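Local coordinates for protein oligopeptide ABC transporter OppAIV (Borrelia burgdorferi B31, PDB 4GL8) that probably captures oligopeptides as the solute-binding component of an ABC transporter and hands them over for uptake, at residues A308-I313 with P329-T334; I484-E487 with V493-N496. All coordinates share one frame; numbering follows the deposited sequence.

Overall arrangement
Both contacts lie on the same side of the chain's centre, in the lobe that holds helices 303-311 and 471-489, and their centres are about 5 Å apart. Both segments of contact 1 precede those of contact 2 in the sequence. The loop after strand 328-329, one half of contact 1, also touches both segments of contact 2. Arg331 NH2 is 3.0 Å from Ile486 O of helix 471-489 and Thr330 N 3.1 Å from Leu495 O of strand 492-504, both probable hydrogen bonds, and Ala333 CB packs 3.6 Å from Phe494 CE1. One loop thus joins helix 303-311 to helix 471-489 and strand 492-504 in the buried interior of a solute-binding protein lobe.

Contact 1: residues A308-I313 with P329-T334; sequences ALSFAI and PTRRAT
Arg331 meets Phe311 and Ser310 at a buried junction where the loop following strand 328-329 reaches across to the C-terminal part of helix 303-311. The closest approach is Phe311 CZ to Arg331 NH1, 3.7 Å, with CE2 of the same ring 3.8 Å from that nitrogen. Planes of ring and guanidinium stand 56° apart, and Phe311 CE1 lies over one face of the guanidinium. The ring therefore leans over the charged group at a slant and does not stack flat on it; Arg331 NH2 lies slightly farther off than NH1, 4.1 Å from Phe311 CZ. Beside this pair, Ser310 points at the loop, and its OG comes no nearer than 4.3 Å to Arg331 CD, a loose approach. With CG beside the backbone N (chi1 -72°) and further bends at chi2 and chi3, the arginine folds its tip round to the ring. No hydrogen bond crosses the contact: the polar end is held instead by backbone carbonyls, NH1 by Ser347 O and NH2 by Ile486 O, which probably fix its rotation and offset the cost of burying the charge. The loop is braced from within. Thr330 OG1 accepts from Arg332 N at 3.0 Å in an ST turn, with an N-H...O angle of 160°, and Arg332 NH2 donates to Thr334 OG1 at 2.9 Å, the hydroxyl oxygen lying close to the guanidinium plane of Arg332. Salt bridges from Arg332 to Asp336 and to Glu482, on helix 471-489, anchor the loop further. Around the pair, helix 351-361 packs on Phe311 through Met353 and Ala354, while Arg315 of helix 315-323 touches Arg331 and strand 492-504 borders the loop at Leu495.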
# COMPACT_ATOMS: atom_id res chain seq x y z
N ALA A 308 -26.06 -4.49 7.45
CA ALA A 308 -26.27 -5.87 7.89
C ALA A 308 -25.02 -6.72 7.77
O ALA A 308 -24.67 -7.39 8.70
CB ALA A 308 -27.41 -6.52 7.12
N LEU A 309 -24.36 -6.67 6.62
CA LEU A 309 -23.13 -7.43 6.44
C LEU A 309 -22.09 -6.96 7.44
O LEU A 309 -21.38 -7.76 8.03
CB LEU A 309 -22.59 -7.28 5.01
CG LEU A 309 -23.52 -7.71 3.86
CD1 LEU A 309 -22.91 -7.30 2.52
CD2 LEU A 309 -23.84 -9.20 3.88
N SER A 310 -21.99 -5.65 7.65
CA SER A 310 -20.97 -5.10 8.54
C SER A 310 -21.23 -5.46 10.00
O SER A 310 -20.34 -5.89 10.70
CB SER A 310 -20.84 -3.58 8.36
OG SER A 310 -19.86 -3.06 9.23
N PHE A 311 -22.46 -5.29 10.44
CA PHE A 311 -22.85 -5.61 11.82
C PHE A 311 -22.93 -7.12 12.12
O PHE A 311 -22.87 -7.51 13.27
CB PHE A 311 -24.21 -4.99 12.16
CG PHE A 311 -24.13 -3.58 12.61
CD1 PHE A 311 -24.38 -2.54 11.74
CD2 PHE A 311 -23.86 -3.28 13.91
CE1 PHE A 311 -24.33 -1.23 12.15
CE2 PHE A 311 -23.80 -1.96 14.34
CZ PHE A 311 -24.04 -0.93 13.45
N ALA A 312 -23.08 -7.95 11.08
CA ALA A 312 -23.14 -9.40 11.26
C ALA A 312 -21.78 -10.08 11.49
O ALA A 312 -21.74 -11.29 11.74
CB ALA A 312 -23.82 -10.03 10.06
N ILE A 313 -20.67 -9.34 11.42
CA ILE A 313 -19.33 -9.93 11.67
C ILE A 313 -18.84 -9.71 13.11
O ILE A 313 -18.72 -8.58 13.56
CB ILE A 313 -18.24 -9.30 10.80
CG1 ILE A 313 -18.60 -9.28 9.29
CG2 ILE A 313 -16.90 -9.95 11.08
CD1 ILE A 313 -18.74 -10.64 8.67
N PRO A 329 -9.43 -5.02 16.36
CA PRO A 329 -10.76 -5.02 15.73
C PRO A 329 -11.36 -3.61 15.73
O PRO A 329 -11.21 -2.91 16.69
CB PRO A 329 -11.56 -6.00 16.59
CG PRO A 329 -10.89 -5.97 17.92
CD PRO A 329 -9.44 -5.65 17.69
N THR A 330 -11.99 -3.20 14.63
CA THR A 330 -12.44 -1.81 14.48
C THR A 330 -13.56 -1.61 13.44
O THR A 330 -13.71 -2.38 12.51
CB THR A 330 -11.26 -0.83 14.15
OG1 THR A 330 -11.64 0.50 14.46
CG2 THR A 330 -10.91 -0.87 12.68
N ARG A 331 -14.34 -0.55 13.64
CA ARG A 331 -15.28 -0.06 12.66
C ARG A 331 -14.66 1.10 11.88
O ARG A 331 -15.26 1.60 10.92
CB ARG A 331 -16.54 0.39 13.36
CG ARG A 331 -17.37 -0.76 13.91
CD ARG A 331 -18.35 -1.24 12.86
NE ARG A 331 -19.16 -0.12 12.36
CZ ARG A 331 -20.15 0.45 13.04
NH1 ARG A 331 -20.52 0.01 14.23
NH2 ARG A 331 -20.80 1.48 12.51
N ARG A 332 -13.46 1.52 12.31
CA ARG A 332 -12.74 2.63 11.69
C ARG A 332 -12.17 2.29 10.33
O ARG A 332 -11.84 1.14 10.03
CB ARG A 332 -11.58 3.13 12.58
CG ARG A 332 -11.99 3.80 13.91
CD ARG A 332 -12.20 5.31 13.80
NE ARG A 332 -11.01 5.92 13.25
CZ ARG A 332 -9.92 6.29 13.93
NH1 ARG A 332 -9.86 6.19 15.26
NH2 ARG A 332 -8.88 6.79 13.28
N ALA A 333 -12.03 3.34 9.52
CA ALA A 333 -11.44 3.26 8.19
C ALA A 333 -9.95 3.66 8.15
O ALA A 333 -9.26 3.43 7.17
CB ALA A 333 -12.23 4.17 7.25
N THR A 334 -9.47 4.33 9.19
CA THR A 334 -8.08 4.77 9.24
C THR A 334 -7.42 4.29 10.54
O THR A 334 -8.09 4.14 11.54
CB THR A 334 -7.94 6.30 9.22
OG1 THR A 334 -8.34 6.81 10.48
CG2 THR A 334 -8.83 6.94 8.13

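Contact 2: residues I484-E487 with V493-N496; sequences IIIE and VFLN
Phe494 reaches from its strand toward the helix and meets Ile485 and Ile486 with the CD2, CE2 and CZ part of its ring. The apolar contacts come first. Ile486 CG2 lies 4.1 Å from Phe494 CE2 and 4.2 Å from CD2, the two side chains crossing at about a right angle. Because CG1 of this isoleucine sits between the backbone N and the carbonyl carbon (chi1 76°), CG2 is the branch offered to the ring while the longer branch leads away. Ile485 CD1 touches more loosely, 4.4 Å from Phe494 CZ. The second kind of contact is polar on one side: Ile485 O lies at the ring edge, near its plane, 3.9 Å from Phe494 CE2. Ile485 lies in a part of the helix, 484-487, that widens into a pi-type turn. Further aromatic packing completes the surroundings, since the rings of Phe290 and Phe441 both meet Phe494 with planes about 55° from its own. Just beyond it, Leu495 and Asn496 both face Ser289 of strand 287-293 in a classic beta bulge. Helix 471-489 leads through a short connection into strand 492-504, and between these segments the packing runs through Phe494, as part of the layered alpha/beta lobe of a periplasmic-type binding protein.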
# COMPACT_ATOMS: atom_id res chain seq x y z
N ILE A 484 -19.07 9.51 7.82
CA ILE A 484 -19.99 9.19 6.73
C ILE A 484 -19.76 7.78 6.21
O ILE A 484 -20.71 7.03 6.03
CB ILE A 484 -19.88 10.20 5.56
CG1 ILE A 484 -20.38 11.59 5.97
CG2 ILE A 484 -20.64 9.73 4.34
CD1 ILE A 484 -20.02 12.64 4.96
N ILE A 485 -18.51 7.41 5.95
CA ILE A 485 -18.23 6.03 5.49
C ILE A 485 -18.35 4.96 6.59
O ILE A 485 -18.86 3.88 6.31
CB ILE A 485 -16.90 5.91 4.73
CG1 ILE A 485 -15.71 6.23 5.62
CG2 ILE A 485 -16.97 6.80 3.49
CD1 ILE A 485 -14.40 6.31 4.86
N ILE A 486 -17.93 5.24 7.82
CA ILE A 486 -18.02 4.22 8.89
C ILE A 486 -19.33 4.10 9.67
O ILE A 486 -19.58 3.03 10.20
CB ILE A 486 -16.80 4.25 9.88
CG1 ILE A 486 -16.86 5.40 10.88
CG2 ILE A 486 -15.48 4.33 9.12
CD1 ILE A 486 -15.68 5.40 11.84
N GLU A 487 -20.15 5.16 9.78
CA GLU A 487 -21.47 5.11 10.49
C GLU A 487 -22.71 5.28 9.62
O GLU A 487 -23.80 5.05 10.10
CB GLU A 487 -21.64 6.20 11.56
CG GLU A 487 -20.42 6.66 12.32
CD GLU A 487 -20.77 7.63 13.49
OE1 GLU A 487 -19.86 8.34 13.96
OE2 GLU A 487 -21.94 7.69 13.96
N VAL A 493 -17.13 -3.09 4.52
CA VAL A 493 -17.14 -3.74 5.82
C VAL A 493 -15.74 -3.59 6.38
O VAL A 493 -14.83 -4.30 5.99
CB VAL A 493 -17.54 -5.21 5.67
CG1 VAL A 493 -17.54 -5.91 7.01
CG2 VAL A 493 -18.91 -5.28 5.01
N PHE A 494 -15.55 -2.61 7.25
CA PHE A 494 -14.26 -2.36 7.87
C PHE A 494 -14.08 -3.33 9.03
O PHE A 494 -14.97 -3.47 9.89
CB PHE A 494 -14.18 -0.91 8.36
CG PHE A 494 -14.30 0.09 7.25
CD1 PHE A 494 -13.22 0.39 6.46
CD2 PHE A 494 -15.50 0.73 7.00
CE1 PHE A 494 -13.33 1.32 5.43
CE2 PHE A 494 -15.63 1.67 5.99
CZ PHE A 494 -14.55 1.95 5.18
N LEU A 495 -12.92 -3.96 9.08
CA LEU A 495 -12.69 -5.08 9.97
C LEU A 495 -11.64 -4.86 11.06
O LEU A 495 -11.90 -5.10 12.23
CB LEU A 495 -12.29 -6.31 9.14
CG LEU A 495 -13.40 -6.88 8.26
CD1 LEU A 495 -12.85 -7.92 7.31
CD2 LEU A 495 -14.49 -7.49 9.10
N ASN A 496 -10.43 -4.47 10.69
CA ASN A 496 -9.42 -4.25 11.71
C ASN A 496 -8.27 -3.42 11.21
O ASN A 496 -8.17 -3.13 10.01
CB ASN A 496 -8.91 -5.57 12.29
CG ASN A 496 -8.38 -6.49 11.22
OD1 ASN A 496 -7.36 -6.21 10.59
ND2 ASN A 496 -9.09 -7.60 10.99